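Long-range contacts in NRPS (Penicillium fellutanum, PDB 6NKI), which belongs to the nonribosomal peptide synthetases and holds NADPH in a Rossmann-type nucleotide-binding domain of the male sterility family: residues 35-39 with 69-75; 102-106 with 152-158; 143-147 with 206-210; 168-172 with 379-383; 268-274 with 313-319. One frame throughout, in Å; residues are numbered along the deposited sequence.

Contact 1: residues 35-39 with 69-75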
# COMPACT_ATOMS: atom_id res chain seq x y z
N THR A 35 14.78 -11.22 -3.87
CA THR A 35 14.92 -10.63 -5.19
C THR A 35 14.28 -9.25 -5.26
O THR A 35 14.70 -8.40 -6.06
CB THR A 35 14.34 -11.54 -6.28
OG1 THR A 35 14.68 -11.01 -7.57
CG2 THR A 35 12.80 -11.68 -6.15
N HIS A 36 13.26 -8.99 -4.42
CA HIS A 36 12.63 -7.67 -4.43
C HIS A 36 13.45 -6.66 -3.64
O HIS A 36 13.54 -5.48 -4.04
CB HIS A 36 11.19 -7.74 -3.90
CG HIS A 36 10.23 -8.35 -4.87
ND1 HIS A 36 9.86 -9.68 -4.82
CD2 HIS A 36 9.61 -7.82 -5.94
CE1 HIS A 36 9.04 -9.94 -5.81
NE2 HIS A 36 8.87 -8.83 -6.51
N ILE A 37 14.04 -7.10 -2.52
CA ILE A 37 15.03 -6.27 -1.86
C ILE A 37 16.12 -5.91 -2.84
O ILE A 37 16.50 -4.74 -2.97
CB ILE A 37 15.58 -6.97 -0.61
CG1 ILE A 37 14.44 -7.31 0.34
CG2 ILE A 37 16.63 -6.09 0.08
CD1 ILE A 37 14.87 -8.26 1.46
N LEU A 38 16.58 -6.89 -3.62
CA LEU A 38 17.62 -6.63 -4.61
C LEU A 38 17.16 -5.55 -5.59
O LEU A 38 17.80 -4.50 -5.71
CB LEU A 38 18.00 -7.94 -5.32
CG LEU A 38 19.16 -7.76 -6.30
CD1 LEU A 38 20.38 -7.35 -5.51
CD2 LEU A 38 19.42 -8.97 -7.17
N HIS A 39 16.04 -5.80 -6.27
CA HIS A 39 15.40 -4.82 -7.16
C HIS A 39 15.39 -3.41 -6.57
O HIS A 39 15.84 -2.45 -7.21
CB HIS A 39 13.98 -5.27 -7.44
CG HIS A 39 13.25 -4.40 -8.40
ND1 HIS A 39 11.88 -4.29 -8.40
CD2 HIS A 39 13.70 -3.63 -9.42
CE1 HIS A 39 11.52 -3.46 -9.36
NE2 HIS A 39 12.60 -3.05 -9.99
N ALA A 69 15.69 -15.44 -10.89
CA ALA A 69 14.76 -14.99 -9.87
C ALA A 69 14.22 -13.60 -10.19
O ALA A 69 13.12 -13.26 -9.75
CB ALA A 69 15.43 -15.01 -8.49
N ALA A 70 14.98 -12.82 -10.96
CA ALA A 70 14.65 -11.45 -11.31
C ALA A 70 13.95 -11.36 -12.66
O ALA A 70 13.39 -10.31 -12.98
CB ALA A 70 15.92 -10.61 -11.35
N ARG A 71 14.02 -12.41 -13.46
CA ARG A 71 13.11 -12.52 -14.59
C ARG A 71 11.78 -13.12 -14.14
O ARG A 71 10.73 -12.78 -14.70
CB ARG A 71 13.72 -13.38 -15.70
CG ARG A 71 15.00 -12.85 -16.34
CD ARG A 71 15.47 -13.80 -17.44
NE ARG A 71 16.80 -13.49 -17.95
CZ ARG A 71 17.04 -12.61 -18.91
NH1 ARG A 71 16.03 -11.92 -19.44
NH2 ARG A 71 18.28 -12.39 -19.33
N LEU A 72 11.83 -13.99 -13.13
CA LEU A 72 10.61 -14.59 -12.60
C LEU A 72 9.71 -13.52 -11.99
O LEU A 72 8.49 -13.57 -12.17
CB LEU A 72 10.97 -15.65 -11.56
CG LEU A 72 9.88 -16.58 -11.01
CD1 LEU A 72 9.42 -17.58 -12.06
CD2 LEU A 72 10.32 -17.29 -9.75
N ALA A 73 10.28 -12.56 -11.28
CA ALA A 73 9.51 -11.45 -10.73
C ALA A 73 9.41 -10.28 -11.69
O ALA A 73 8.84 -9.25 -11.31
CB ALA A 73 10.10 -10.97 -9.41
N ARG A 74 9.97 -10.41 -12.89
CA ARG A 74 9.75 -9.45 -13.97
C ARG A 74 10.21 -8.04 -13.59
O ARG A 74 9.57 -7.04 -13.92
CB ARG A 74 8.28 -9.43 -14.39
CG ARG A 74 7.78 -10.74 -14.95
CD ARG A 74 6.29 -10.65 -15.14
NE ARG A 74 5.69 -11.91 -15.56
CZ ARG A 74 4.38 -12.09 -15.69
NH1 ARG A 74 3.89 -13.26 -16.07
NH2 ARG A 74 3.55 -11.09 -15.42
N TRP A 75 11.34 -7.96 -12.89
CA TRP A 75 11.99 -6.68 -12.66
C TRP A 75 13.33 -6.57 -13.38
O TRP A 75 13.91 -5.47 -13.43
CB TRP A 75 12.16 -6.41 -11.16
CG TRP A 75 13.04 -7.35 -10.33
CD1 TRP A 75 12.62 -8.40 -9.55
CD2 TRP A 75 14.46 -7.27 -10.15
NE1 TRP A 75 13.70 -8.98 -8.91
CE2 TRP A 75 14.84 -8.29 -9.26
CE3 TRP A 75 15.45 -6.43 -10.66
CZ2 TRP A 75 16.17 -8.50 -8.88
CZ3 TRP A 75 16.78 -6.64 -10.28
CH2 TRP A 75 17.12 -7.67 -9.41
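The indole NE1 of W75 donates to T35 OG1 at 2.6 Å, a moderately bent bond with an N-H...O angle of 142°. The hydroxyl lies close to the indole plane, so it meets the ring at its edge; its place beside the carbonyl carbon, opposite the backbone N (chi1 -171°), turns it out to W75. L38 reaches another part of the same edge, its CD2 standing 3.5 Å from W75 CH2. One face of the indole belongs to H39, whose CB sits over the five-membered ring, 3.6 Å from its centroid. In return W75 CB lies over the imidazole of H39, and the two rings form an offset stack with planes 17° apart. A70 CB covers the opposite indole face, nearer the rim. These residues join helix 32-43, the first helix after the opening strand of the Rossmann fold, to the end of helix 59-72. A Schellman motif at R74 closes that second helix and sends the chain back, bringing W75 against its neighbour. Beyond the indole, H36 NE2 approaches A73 CB at 3.8 Å, while H36 ND1 is bonded to F32 O. L38 also reaches the parallel sheet through V50 and V52.

Contact 2: residues 102-106 with 152-158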
# COMPACT_ATOMS: atom_id res chain seq x y z
N HIS A 102 36.73 -12.26 0.51
CA HIS A 102 35.33 -11.76 0.54
C HIS A 102 34.95 -11.12 1.88
O HIS A 102 34.04 -10.29 1.84
CB HIS A 102 34.35 -12.82 0.03
CG HIS A 102 34.42 -12.99 -1.44
ND1 HIS A 102 34.82 -11.97 -2.28
CD2 HIS A 102 34.14 -14.04 -2.24
CE1 HIS A 102 34.80 -12.39 -3.52
NE2 HIS A 102 34.39 -13.66 -3.53
N TRP A 103 35.60 -11.45 2.99
CA TRP A 103 35.18 -10.84 4.28
C TRP A 103 35.29 -9.32 4.18
O TRP A 103 34.39 -8.61 4.68
CB TRP A 103 35.90 -11.45 5.47
CG TRP A 103 35.07 -12.59 5.95
CD1 TRP A 103 34.86 -13.76 5.28
CD2 TRP A 103 34.24 -12.63 7.12
NE1 TRP A 103 33.98 -14.54 5.99
CE2 TRP A 103 33.59 -13.88 7.12
CE3 TRP A 103 33.99 -11.75 8.17
CZ2 TRP A 103 32.70 -14.26 8.12
CZ3 TRP A 103 33.13 -12.13 9.17
CH2 TRP A 103 32.49 -13.37 9.15
N GLU A 104 36.33 -8.84 3.52
CA GLU A 104 36.43 -7.40 3.18
C GLU A 104 36.02 -6.50 4.34
O GLU A 104 35.28 -5.53 4.09
CB GLU A 104 35.57 -7.09 1.96
CG GLU A 104 36.07 -5.89 1.18
CD GLU A 104 36.95 -6.26 -0.01
OE1 GLU A 104 36.72 -7.34 -0.58
OE2 GLU A 104 37.84 -5.47 -0.35
N THR A 105 36.38 -6.85 5.57
CA THR A 105 36.17 -5.94 6.70
C THR A 105 37.49 -5.54 7.34
O THR A 105 37.54 -5.27 8.55
CB THR A 105 35.21 -6.55 7.72
OG1 THR A 105 35.62 -7.87 8.08
CG2 THR A 105 33.80 -6.58 7.12
N LEU A 106 38.56 -5.49 6.55
CA LEU A 106 39.82 -4.93 6.98
C LEU A 106 39.88 -3.45 6.62
O LEU A 106 40.43 -3.08 5.59
CB LEU A 106 40.98 -5.68 6.34
CG LEU A 106 41.05 -7.16 6.72
CD1 LEU A 106 42.25 -7.82 6.03
CD2 LEU A 106 41.11 -7.31 8.23
N GLN A 152 30.24 -10.76 14.26
CA GLN A 152 31.69 -10.72 14.17
C GLN A 152 32.13 -9.74 13.11
O GLN A 152 33.11 -9.00 13.29
CB GLN A 152 32.26 -12.09 13.83
CG GLN A 152 32.25 -13.13 14.93
CD GLN A 152 32.78 -14.46 14.42
OE1 GLN A 152 33.00 -14.64 13.22
NE2 GLN A 152 33.00 -15.39 15.34
N CYS A 153 31.41 -9.70 12.00
CA CYS A 153 31.86 -8.95 10.85
C CYS A 153 31.69 -7.45 11.07
O CYS A 153 32.59 -6.66 10.76
CB CYS A 153 31.10 -9.44 9.62
SG CYS A 153 31.85 -9.10 8.02
N LEU A 154 30.54 -7.03 11.62
CA LEU A 154 30.36 -5.63 12.01
C LEU A 154 31.46 -5.19 12.98
O LEU A 154 32.06 -4.13 12.81
CB LEU A 154 28.97 -5.42 12.64
CG LEU A 154 27.72 -5.03 11.82
CD1 LEU A 154 27.27 -6.12 10.85
CD2 LEU A 154 26.55 -4.66 12.75
N ASN A 155 31.72 -6.02 14.00
CA ASN A 155 32.65 -5.66 15.06
C ASN A 155 34.04 -5.31 14.51
O ASN A 155 34.62 -4.28 14.88
CB ASN A 155 32.74 -6.82 16.05
CG ASN A 155 33.40 -6.44 17.31
OD1 ASN A 155 33.81 -5.29 17.46
ND2 ASN A 155 33.54 -7.38 18.23
N ARG A 156 34.56 -6.14 13.61
CA ARG A 156 35.93 -5.99 13.14
C ARG A 156 36.08 -4.88 12.11
O ARG A 156 37.21 -4.42 11.86
CB ARG A 156 36.39 -7.33 12.56
CG ARG A 156 36.34 -8.48 13.58
CD ARG A 156 36.76 -9.78 12.91
NE ARG A 156 36.50 -10.94 13.74
CZ ARG A 156 36.77 -12.19 13.36
NH1 ARG A 156 37.31 -12.42 12.17
NH2 ARG A 156 36.51 -13.20 14.17
N SER A 157 34.96 -4.41 11.55
CA SER A 157 34.98 -3.35 10.51
C SER A 157 35.41 -2.00 11.09
O SER A 157 34.93 -1.65 12.18
CB SER A 157 33.62 -3.21 9.88
OG SER A 157 33.54 -2.00 9.14
N PRO A 158 36.24 -1.21 10.39
CA PRO A 158 36.65 0.10 10.87
C PRO A 158 35.47 1.07 10.99
O PRO A 158 35.34 1.71 12.01
CB PRO A 158 37.58 0.63 9.77
CG PRO A 158 37.23 -0.19 8.54
CD PRO A 158 36.82 -1.53 9.09
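A cysteine sulfur-aromatic contact between C153 and W103 pins the short helix 100-103 to the last turn of helix 136-156, at the periphery of the Rossmann-type domain. The sulfur comes to the six-membered ring of W103 obliquely: C153 SG lies 4.2 Å from the ring centroid, on a line 49° off the ring normal. With SG swung anti to the backbone N (chi1 -160°), C153 can offer both of its side-chain atoms to the outer carbons of the indole. Its CB takes W103 CZ3 at 3.4 Å, while SG leans on the neighbouring CE3. H95 meets the tryptophan as well, with the two ring planes inclined to each other, so the indole is held by more than the cysteine.

Two helix ends prepare this meeting. On one side, E104 leaves helical geometry with a positive phi of 43°, and the turn it makes carries T105 back to C153. There the methyl, rather than the hydroxyl, makes the closest approach: T105 CG2 is 3.3 Å from C153 SG. On the other side, S157 is the first residue to leave the helix. Its CB stands 4.3 Å from T105 CB, and its hydroxyl is engaged by T159 O. R156, exposed, stays peripheral. The centre is apolar, and the contact ends along the backbone, where P158 CD lies 3.8 Å from T105 O.

Contact 3: residues 143-147 with 206-210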
# COMPACT_ATOMS: atom_id res chain seq x y z
N ASN A 143 21.20 -20.88 9.48
CA ASN A 143 20.49 -19.69 9.91
C ASN A 143 21.26 -18.93 10.99
O ASN A 143 21.57 -17.75 10.83
CB ASN A 143 19.07 -20.05 10.37
CG ASN A 143 18.24 -20.64 9.24
OD1 ASN A 143 18.56 -20.45 8.07
ND2 ASN A 143 17.13 -21.28 9.59
N VAL A 144 21.61 -19.60 12.09
CA VAL A 144 22.06 -18.87 13.27
C VAL A 144 23.57 -18.63 13.31
O VAL A 144 24.02 -17.61 13.84
CB VAL A 144 21.59 -19.60 14.54
CG1 VAL A 144 21.91 -18.77 15.80
CG2 VAL A 144 20.11 -19.94 14.45
N ARG A 145 24.37 -19.56 12.79
CA ARG A 145 25.82 -19.35 12.73
C ARG A 145 26.16 -18.20 11.81
O ARG A 145 27.01 -17.35 12.13
CB ARG A 145 26.50 -20.63 12.26
CG ARG A 145 28.02 -20.61 12.09
CD ARG A 145 28.77 -20.84 13.38
NE ARG A 145 30.20 -21.01 13.09
CZ ARG A 145 31.15 -21.22 14.01
NH1 ARG A 145 30.84 -21.30 15.29
NH2 ARG A 145 32.41 -21.35 13.62
N SER A 146 25.52 -18.18 10.64
CA SER A 146 25.54 -17.06 9.71
C SER A 146 25.31 -15.75 10.46
O SER A 146 26.04 -14.77 10.25
CB SER A 146 24.51 -17.32 8.61
OG SER A 146 23.20 -17.49 9.13
N THR A 147 24.32 -15.73 11.36
CA THR A 147 24.05 -14.52 12.14
C THR A 147 25.21 -14.22 13.08
O THR A 147 25.64 -13.07 13.20
CB THR A 147 22.72 -14.67 12.90
OG1 THR A 147 21.64 -14.98 12.00
CG2 THR A 147 22.37 -13.38 13.65
N THR A 206 14.74 -21.08 15.01
CA THR A 206 16.02 -20.56 14.52
C THR A 206 15.97 -19.06 14.33
O THR A 206 16.88 -18.34 14.77
CB THR A 206 16.41 -21.21 13.19
OG1 THR A 206 15.38 -21.01 12.22
CG2 THR A 206 16.74 -22.70 13.36
N LYS A 207 14.94 -18.57 13.62
CA LYS A 207 14.81 -17.13 13.40
C LYS A 207 14.80 -16.39 14.74
O LYS A 207 15.56 -15.44 14.95
CB LYS A 207 13.53 -16.81 12.61
CG LYS A 207 13.36 -17.60 11.31
CD LYS A 207 14.38 -17.28 10.22
CE LYS A 207 14.03 -16.01 9.49
NZ LYS A 207 14.90 -15.72 8.31
N PHE A 208 13.94 -16.84 15.66
CA PHE A 208 13.98 -16.34 17.03
C PHE A 208 15.37 -16.50 17.63
O PHE A 208 15.86 -15.60 18.32
CB PHE A 208 12.97 -17.08 17.90
CG PHE A 208 13.04 -16.70 19.36
CD1 PHE A 208 12.37 -15.58 19.84
CD2 PHE A 208 13.81 -17.45 20.25
CE1 PHE A 208 12.44 -15.23 21.18
CE2 PHE A 208 13.89 -17.10 21.59
CZ PHE A 208 13.21 -15.99 22.06
N ALA A 209 16.01 -17.66 17.41
CA ALA A 209 17.33 -17.89 17.97
C ALA A 209 18.32 -16.83 17.51
O ALA A 209 19.07 -16.27 18.31
CB ALA A 209 17.83 -19.28 17.59
N SER A 210 18.33 -16.54 16.20
CA SER A 210 19.17 -15.45 15.70
C SER A 210 18.69 -14.10 16.22
O SER A 210 19.48 -13.15 16.34
CB SER A 210 19.18 -15.45 14.17
OG SER A 210 19.70 -16.66 13.63
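S210 fills the close-packed middle of this contact, lodged between V144 and T147 of the facing helix. Its OG is 3.0 Å from T147 OG1 and 3.4 Å from V144 CG2, so a polar and an apolar neighbour meet the same hydroxyl. A longer, weak approach to T206 O lies one turn back on its own helix. V144 completes the apolar part: CG2, placed beside the backbone N, also reaches A209 CB at 3.9 Å.

One turn before T147 and S210, N143 ND2 donates to T206 OG1 over 3.2 Å, with an N-H...O angle of 145°. The hydroxyl is tilted about 20° out of the amide plane and the bond is somewhat bent. T206 OG1 is also bonded to Y203 O of its own helix, which probably helps to hold the hydroxyl where N143 ND2 meets it. S210, V144, T147, N143 and T206 are buried; A209 is partly exposed.

The outer sides differ sharply. R145 points away from the facing helix and is exposed, and F208, partly exposed, takes no share in the contact. The inner side faces the sheet: T147, K207 and S210 all touch Y165 of strand 162-166, and K207 NZ bonds I166 O.

Helices 136-156 and 202-220 run nearly parallel here, their short segments 16° apart and 8.9 Å at closest approach. This is consistent with the Rossmann fold, whose parallel sheet here has the order 3-2-1-4-5-6-7, and the Y-x-x-x-K spacing of Y203 and K207 is as in extended SDR-type members of that clan.

Contact 4: residues 168-172 with 379-383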
# COMPACT_ATOMS: atom_id res chain seq x y z
N ALA A 168 10.73 -14.40 11.56
CA ALA A 168 9.28 -14.69 11.52
C ALA A 168 8.58 -14.14 12.77
O ALA A 168 9.27 -13.74 13.71
CB ALA A 168 9.05 -16.17 11.37
N LEU A 169 7.25 -14.09 12.73
CA LEU A 169 6.43 -13.59 13.86
C LEU A 169 6.58 -14.57 15.03
O LEU A 169 6.67 -15.77 14.77
CB LEU A 169 4.98 -13.48 13.39
CG LEU A 169 4.77 -12.56 12.19
CD1 LEU A 169 3.39 -12.75 11.60
CD2 LEU A 169 4.98 -11.11 12.58
N ILE A 170 6.55 -14.06 16.26
CA ILE A 170 6.77 -14.88 17.45
C ILE A 170 5.67 -14.54 18.44
O ILE A 170 5.35 -13.36 18.63
CB ILE A 170 8.17 -14.63 18.05
CG1 ILE A 170 9.27 -14.87 17.01
CG2 ILE A 170 8.41 -15.50 19.28
CD1 ILE A 170 9.35 -16.29 16.49
N PRO A 171 5.05 -15.53 19.09
CA PRO A 171 4.06 -15.21 20.14
C PRO A 171 4.59 -14.32 21.25
O PRO A 171 3.89 -13.39 21.68
CB PRO A 171 3.63 -16.60 20.64
CG PRO A 171 4.72 -17.54 20.20
CD PRO A 171 5.21 -16.98 18.90
N GLY A 172 5.80 -14.57 21.73
CA GLY A 172 6.40 -13.68 22.71
C GLY A 172 7.05 -12.46 22.08
O GLY A 172 6.40 -11.70 21.35
N ASP A 379 -5.28 -14.97 19.71
CA ASP A 379 -4.01 -15.66 19.84
C ASP A 379 -2.91 -14.64 20.16
O ASP A 379 -3.06 -13.45 19.88
CB ASP A 379 -3.73 -16.40 18.53
CG ASP A 379 -2.71 -17.51 18.67
OD1 ASP A 379 -3.06 -18.58 19.20
OD2 ASP A 379 -1.56 -17.30 18.25
N PRO A 380 -1.81 -15.08 20.78
CA PRO A 380 -0.77 -14.12 21.19
C PRO A 380 -0.17 -13.27 20.08
O PRO A 380 0.35 -12.18 20.37
CB PRO A 380 0.30 -15.02 21.84
CG PRO A 380 -0.48 -16.16 22.37
CD PRO A 380 -1.58 -16.40 21.38
N LEU A 381 -0.20 -13.72 18.83
CA LEU A 381 0.43 -12.98 17.73
C LEU A 381 -0.15 -11.57 17.59
O LEU A 381 -1.25 -11.30 18.10
CB LEU A 381 0.29 -13.76 16.42
CG LEU A 381 1.19 -15.00 16.33
CD1 LEU A 381 0.91 -15.79 15.08
CD2 LEU A 381 2.64 -14.57 16.36
N PRO A 382 0.56 -10.64 16.92
CA PRO A 382 0.14 -9.23 16.92
C PRO A 382 -1.02 -8.94 15.98
O PRO A 382 -0.90 -8.15 15.03
CB PRO A 382 1.43 -8.52 16.47
CG PRO A 382 2.04 -9.48 15.53
CD PRO A 382 1.80 -10.83 16.16
N VAL A 383 -2.16 -9.58 16.23
CA VAL A 383 -3.29 -9.38 15.32
C VAL A 383 -3.77 -7.93 15.43
O VAL A 383 -4.01 -7.45 16.56
CB VAL A 383 -4.42 -10.39 15.63
CG1 VAL A 383 -5.00 -10.18 17.03
CG2 VAL A 383 -5.49 -10.35 14.57
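The peptide plane between I170 and P171 is the principal flat group, and L381 lies upon it: CD2 sits over one face, 3.7 Å from I170 C and 3.8 Å from P171 N. The proline rings, by contrast, meet at their rims. P171 CB and P380 CB come together at 3.9 Å, neither ring lying flat on the other, and P382 CG is a looser neighbour of L169 CD2 at 4.5 Å.

L381 is the residue that bridges these margins. Its CG is opposite the carbonyl carbon (chi1 -73°), which lets the branched end reach across and brings CD2 against both the peptide face and L169 CB, the latter 3.9 Å away. L169 turns its own side chain toward the facing loop. The side chain of I170 turns away from the other loop and touches L199 and R230, so I170 contributes its backbone.

Both segments are loops without regular structure. Residues 168-172 follow strand 162-166 at the carboxyl end of the parallel sheet, the end where Rossmann folds bind their nucleotide, and the side chain of L169 is about 9 Å from the bound NADPH. Residues 379-383 come from the C-terminal part of the chain, where P382 centres an inverse gamma turn closed by V383 N to L381 O at 2.7 Å. L169 and L381 both rest on F272 of strand 270-275, which forms a common floor.

Nothing polar ties the segments to each other. Their association probably rests on van der Waals fit and partial shielding of leucine and proline carbons, with P380 and P382 still exposed.

Contact 5: residues 268-274 with 313-319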
# COMPACT_ATOMS: atom_id res chain seq x y z
N ASP A 268 -13.46 -16.26 10.74
CA ASP A 268 -13.15 -15.13 11.60
C ASP A 268 -11.69 -15.11 12.05
O ASP A 268 -11.28 -14.17 12.73
CB ASP A 268 -14.10 -15.14 12.81
CG ASP A 268 -14.28 -13.75 13.43
OD1 ASP A 268 -13.62 -12.79 12.98
OD2 ASP A 268 -15.13 -13.63 14.34
N ASN A 269 -10.89 -16.11 11.66
CA ASN A 269 -9.47 -16.06 11.99
C ASN A 269 -8.74 -15.06 11.10
O ASN A 269 -9.22 -14.64 10.05
CB ASN A 269 -8.77 -17.42 11.81
CG ASN A 269 -9.07 -18.40 12.92
OD1 ASN A 269 -9.46 -18.02 14.02
ND2 ASN A 269 -8.76 -19.66 12.66
N TRP A 270 -7.53 -14.73 11.54
CA TRP A 270 -6.69 -13.74 10.88
C TRP A 270 -5.53 -14.41 10.16
O TRP A 270 -4.89 -15.31 10.70
CB TRP A 270 -6.15 -12.72 11.89
CG TRP A 270 -5.39 -11.69 11.20
CD1 TRP A 270 -4.05 -11.70 10.95
CD2 TRP A 270 -5.89 -10.49 10.65
NE1 TRP A 270 -3.69 -10.58 10.25
CE2 TRP A 270 -4.81 -9.81 10.07
CE3 TRP A 270 -7.16 -9.91 10.59
CZ2 TRP A 270 -4.95 -8.59 9.44
CZ3 TRP A 270 -7.30 -8.69 9.96
CH2 TRP A 270 -6.21 -8.05 9.39
N LEU A 271 -5.25 -13.93 8.94
CA LEU A 271 -4.20 -14.44 8.07
C LEU A 271 -3.16 -13.34 7.83
O LEU A 271 -3.49 -12.27 7.30
CB LEU A 271 -4.79 -14.89 6.73
CG LEU A 271 -3.88 -15.55 5.68
CD1 LEU A 271 -3.54 -16.97 6.13
CD2 LEU A 271 -4.46 -15.53 4.26
N PHE A 272 -1.90 -13.62 8.18
CA PHE A 272 -0.82 -12.64 8.01
C PHE A 272 -0.25 -12.74 6.60
O PHE A 272 0.58 -13.60 6.32
CB PHE A 272 0.28 -12.83 9.05
CG PHE A 272 -0.14 -12.49 10.46
CD1 PHE A 272 -0.26 -11.16 10.86
CD2 PHE A 272 -0.37 -13.50 11.39
CE1 PHE A 272 -0.64 -10.84 12.15
CE2 PHE A 272 -0.74 -13.19 12.69
CZ PHE A 272 -0.88 -11.85 13.06
N VAL A 273 -0.65 -11.82 5.73
CA VAL A 273 -0.13 -11.78 4.36
C VAL A 273 0.03 -10.32 3.91
O VAL A 273 -0.75 -9.43 4.30
CB VAL A 273 -1.05 -12.62 3.43
CG1 VAL A 273 -2.44 -12.07 3.43
CG2 VAL A 273 -0.54 -12.65 2.02
N ALA A 274 1.05 -10.07 3.08
CA ALA A 274 1.45 -8.73 2.69
C ALA A 274 2.07 -8.76 1.30
O ALA A 274 2.65 -9.77 0.88
CB ALA A 274 2.43 -8.09 3.67
N ILE A 313 4.93 -7.30 11.06
CA ILE A 313 4.05 -7.01 9.94
C ILE A 313 2.71 -7.67 10.23
O ILE A 313 2.47 -8.84 9.90
CB ILE A 313 4.65 -7.53 8.63
CG1 ILE A 313 6.10 -7.10 8.53
CG2 ILE A 313 3.89 -6.96 7.43
CD1 ILE A 313 6.25 -5.63 8.39
N GLY A 314 1.80 -6.93 10.87
CA GLY A 314 0.45 -7.40 11.09
C GLY A 314 -0.44 -7.45 9.86
O GLY A 314 -1.60 -7.87 9.99
N ASP A 315 0.06 -7.08 8.67
CA ASP A 315 -0.78 -6.94 7.49
C ASP A 315 -1.54 -8.24 7.17
O ASP A 315 -0.98 -9.34 7.23
CB ASP A 315 0.03 -6.54 6.24
CG ASP A 315 0.61 -5.11 6.29
OD1 ASP A 315 0.37 -4.38 7.28
OD2 ASP A 315 1.20 -4.69 5.25
N GLY A 316 -2.80 -8.11 6.79
CA GLY A 316 -3.48 -9.32 6.35
C GLY A 316 -5.00 -9.17 6.31
O GLY A 316 -5.53 -8.07 6.20
N LEU A 317 -5.68 -10.32 6.43
CA LEU A 317 -7.08 -10.45 6.08
C LEU A 317 -7.79 -11.40 7.03
O LEU A 317 -7.17 -12.28 7.63
CB LEU A 317 -7.23 -11.01 4.66
CG LEU A 317 -6.75 -10.17 3.48
CD1 LEU A 317 -6.70 -11.01 2.20
CD2 LEU A 317 -7.66 -8.95 3.28
N ASN A 318 -9.10 -11.22 7.16
CA ASN A 318 -9.93 -12.30 7.67
C ASN A 318 -9.90 -13.45 6.67
O ASN A 318 -9.81 -13.24 5.46
CB ASN A 318 -11.38 -11.84 7.87
CG ASN A 318 -11.52 -10.84 9.00
OD1 ASN A 318 -10.95 -11.03 10.08
ND2 ASN A 318 -12.26 -9.77 8.76
N MET A 319 -9.96 -14.68 7.18
CA MET A 319 -9.98 -15.81 6.26
C MET A 319 -11.22 -15.81 5.36
O MET A 319 -11.12 -16.19 4.18
CB MET A 319 -9.87 -17.11 7.05
CG MET A 319 -8.49 -17.30 7.66
SD MET A 319 -7.26 -17.16 6.36
CE MET A 319 -7.70 -18.52 5.30
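L271 and L317 form the hydrogen-bonded pair of an antiparallel bridge in a small mixed sheet of strands 233-235, 270-275 and 316-318. L271 N reaches L317 O at 2.9 Å, and L317 N returns a bond to L271 O at 3.1 Å. The pairing continues past the strand end, where M319 N donates to N269 O at 3.0 Å; at the other end V273 N to D315 O is bent and weak. Between them lie the non-hydrogen-bonded pairs W270 with N318 and F272 with G316, where G316 CA sends a CA-H...O contact to L271 O. At phi 164° and psi -155°, G316 adopts a backbone conformation suited to glycine.

Side chains pack on both faces. On the face of the leucines, M319 bends at chi2 and chi3 to lay SD across L271, 3.4 Å from its CB. On the other, the indole of W270 folds back over the neighbouring strand, with L317 N 3.5 Å above its plane toward the rim. W270 CD1 in turn covers the centre of the F272 ring.

Further out, L317 packs on T392 and I395 of helix 389-410, and V273 meets F233 and I235 across the sheet. D315 links this sheet to the neighbouring subunit: its CB packs 3.8 Å from A274 CB, while OD2 is hydrogen-bonded to S390 OG of the second subunit.

Overall arrangement
Contacts 1, 2 and 3 join parts of the Rossmann-type domain, and contacts 4 and 5 bring in segments from further along the chain. Contacts 2 and 3 share helix 136-156, their centres 19 Å apart and their segments alternating along the sequence. Contact 1 closes before the rest open and lies across the chain's centre from contact 3, about 25 Å between centres. Contact 3 touches contact 4 through K207 and F208, and contact 4 touches contact 5, 12 Å away between centres, chiefly at F272; contact 5 is nested inside the loop closed by contact 4. A continuous path thus runs from the helices of the Rossmann-type domain, past the NADPH site, to the small mixed sheet and the C-terminal part.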